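Local atomic coordinates of glucoamylase (Thermoanaerobacterium thermosaccharolyticum, PDB entry 1LF6), a protein that hydrolyses terminal alpha-1,4-linked glucose from the non-reducing ends of glucans, probably releasing beta-D-glucose and probably cleaving isomaltose better than eukaryotic glucoamylases do. Residues Pro550-Thr555 with Gly607-Ala612. Residues are numbered along the deposited sequence; the frame is centred on the assembly and turned at random.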
loop_
_atom_site.group_PDB
_atom_site.type_symbol
_atom_site.label_atom_id
_atom_site.label_comp_id
_atom_site.label_asym_id
_atom_site.label_seq_id
_atom_site.Cartn_x
_atom_site.Cartn_y
_atom_site.Cartn_z
ATOM N N PRO A 550 -26.060 25.160 1.485
ATOM C CA PRO A 550 -26.635 24.955 0.149
ATOM C C PRO A 550 -25.611 24.834 -0.993
ATOM O O PRO A 550 -25.900 24.223 -2.021
ATOM C CB PRO A 550 -27.582 26.150 -0.012
ATOM C CG PRO A 550 -26.990 27.198 0.910
ATOM C CD PRO A 550 -26.584 26.388 2.108
ATOM N N LYS A 551 -24.420 25.402 -0.818
ATOM C CA LYS A 551 -23.401 25.300 -1.859
ATOM C C LYS A 551 -22.885 23.864 -1.909
ATOM O O LYS A 551 -22.573 23.340 -2.980
ATOM C CB LYS A 551 -22.250 26.279 -1.599
ATOM C CG LYS A 551 -22.650 27.749 -1.748
ATOM C CD LYS A 551 -21.432 28.655 -1.785
ATOM C CE LYS A 551 -21.800 30.113 -2.081
ATOM N NZ LYS A 551 -22.608 30.720 -0.991
ATOM N N ILE A 552 -22.800 23.235 -0.740
ATOM C CA ILE A 552 -22.360 21.847 -0.641
ATOM C C ILE A 552 -23.415 20.944 -1.283
ATOM O O ILE A 552 -23.090 20.059 -2.072
ATOM C CB ILE A 552 -22.180 21.414 0.837
ATOM C CG1 ILE A 552 -20.999 22.168 1.461
ATOM C CG2 ILE A 552 -21.992 19.896 0.928
ATOM C CD1 ILE A 552 -19.661 21.884 0.800
ATOM N N LEU A 553 -24.682 21.170 -0.941
ATOM C CA LEU A 553 -25.772 20.366 -1.494
ATOM C C LEU A 553 -25.846 20.489 -3.015
ATOM O O LEU A 553 -26.053 19.497 -3.709
ATOM C CB LEU A 553 -27.110 20.781 -0.863
ATOM C CG LEU A 553 -27.387 20.315 0.577
ATOM C CD1 LEU A 553 -27.307 18.798 0.652
ATOM C CD2 LEU A 553 -26.380 20.919 1.525
ATOM N N ASN A 554 -25.662 21.704 -3.527
ATOM C CA ASN A 554 -25.704 21.941 -4.965
ATOM C C ASN A 554 -24.601 21.158 -5.673
ATOM O O ASN A 554 -24.810 20.586 -6.744
ATOM C CB ASN A 554 -25.523 23.433 -5.271
ATOM C CG ASN A 554 -26.768 24.257 -4.978
ATOM O OD1 ASN A 554 -26.714 25.488 -4.949
ATOM N ND2 ASN A 554 -27.893 23.586 -4.771
ATOM N N THR A 555 -23.419 21.151 -5.070
ATOM C CA THR A 555 -22.277 20.458 -5.644
ATOM C C THR A 555 -22.547 18.957 -5.651
ATOM O O THR A 555 -22.265 18.268 -6.628
ATOM C CB THR A 555 -20.994 20.765 -4.836
ATOM O OG1 THR A 555 -20.818 22.186 -4.748
ATOM C CG2 THR A 555 -19.777 20.155 -5.510
ATOM N N GLY A 607 -19.274 8.652 2.982
ATOM C CA GLY A 607 -19.907 8.145 4.184
ATOM C C GLY A 607 -19.629 9.080 5.343
ATOM O O GLY A 607 -20.504 9.348 6.164
ATOM N N MET A 608 -18.400 9.584 5.406
ATOM C CA MET A 608 -18.023 10.498 6.468
ATOM C C MET A 608 -18.819 11.788 6.338
ATOM O O MET A 608 -19.229 12.381 7.344
ATOM C CB MET A 608 -16.520 10.779 6.424
ATOM C CG MET A 608 -15.678 9.623 6.922
ATOM S SD MET A 608 -16.064 9.138 8.639
ATOM C CE MET A 608 -15.281 10.447 9.555
ATOM N N TYR A 609 -19.054 12.230 5.106
ATOM C CA TYR A 609 -19.847 13.441 4.926
ATOM C C TYR A 609 -21.279 13.187 5.394
ATOM O O TYR A 609 -21.884 14.035 6.047
ATOM C CB TYR A 609 -19.876 13.887 3.460
ATOM C CG TYR A 609 -21.050 14.804 3.183
ATOM C CD1 TYR A 609 -22.246 14.299 2.674
ATOM C CD2 TYR A 609 -21.000 16.158 3.525
ATOM C CE1 TYR A 609 -23.370 15.115 2.517
ATOM C CE2 TYR A 609 -22.114 16.984 3.375
ATOM C CZ TYR A 609 -23.300 16.455 2.872
ATOM O OH TYR A 609 -24.417 17.252 2.738
ATOM N N GLU A 610 -21.816 12.020 5.059
ATOM C CA GLU A 610 -23.177 11.693 5.449
ATOM C C GLU A 610 -23.345 11.767 6.965
ATOM O O GLU A 610 -24.373 12.234 7.451
ATOM C CB GLU A 610 -23.566 10.314 4.915
ATOM C CG GLU A 610 -23.679 10.254 3.387
ATOM C CD GLU A 610 -24.738 11.204 2.825
ATOM O OE1 GLU A 610 -25.848 11.248 3.389
ATOM O OE2 GLU A 610 -24.470 11.889 1.813
ATOM N N ILE A 611 -22.337 11.323 7.712
ATOM C CA ILE A 611 -22.399 11.385 9.164
ATOM C C ILE A 611 -22.492 12.853 9.576
ATOM O O ILE A 611 -23.308 13.220 10.427
ATOM C CB ILE A 611 -21.151 10.745 9.819
ATOM C CG1 ILE A 611 -21.143 9.233 9.543
ATOM C CG2 ILE A 611 -21.152 11.010 11.331
ATOM C CD1 ILE A 611 -19.952 8.500 10.134
ATOM N N ALA A 612 -21.657 13.690 8.970
ATOM C CA ALA A 612 -21.668 15.123 9.258
ATOM C C ALA A 612 -23.061 15.685 8.987
ATOM O O ALA A 612 -23.503 16.615 9.662
ATOM C CB ALA A 612 -20.644 15.836 8.381
#
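Ile-552 and Tyr-609 mark the closest approach of the two helical backbones, yet their CA atoms remain 10.4 Å apart, and no hydrogen bond links the segments. Side chains bridge this separation, and both residues set their CB toward the opposite helix. With CG anti to the backbone N (chi1 160°), the Tyr-609 ring extends toward helix 550-562. Its CE2 meets Ile-552 CG2 at 3.8 Å; the methyl approaches the ring obliquely, and the two side chains run past each other in opposite directions. The same methyl lies 4.0 Å from Tyr-609 OH. Leu-553 enters at about a right angle to the tyrosine, its CD1 ending 3.9 Å from Tyr-609 OH. Methyl carbons of two successive residues thus lie beside the phenol oxygen, which is hydrogen-bonded to Ala-547 O, just ahead of helix 550-562. The contact buries only 95 Å², consistent with a single tyrosine on one side and Ile-552 and Leu-553 on the other. Both helices fall in the part of the chain related to glycoside hydrolase family 15, whose catalytic domain is an (alpha/alpha) barrel of six helical hairpins, and this joint lies away from the probable catalytic glutamates, Glu-435 and Glu-438. Val-540 of the short helix 538-541 touches both Ile-552 and Tyr-609, adding a third element to the apolar cluster. Within 550-555, Thr-555 OG1 donates to Lys-551 O over 2.7 Å, 23° out of the carbonyl plane. That carbonyl also accepts from Thr-555 N at 3.1 Å, on the opposite face of its plane, while Tyr-502 N supplies Thr-555 OG1 with a further hydrogen bond from strand 501-502.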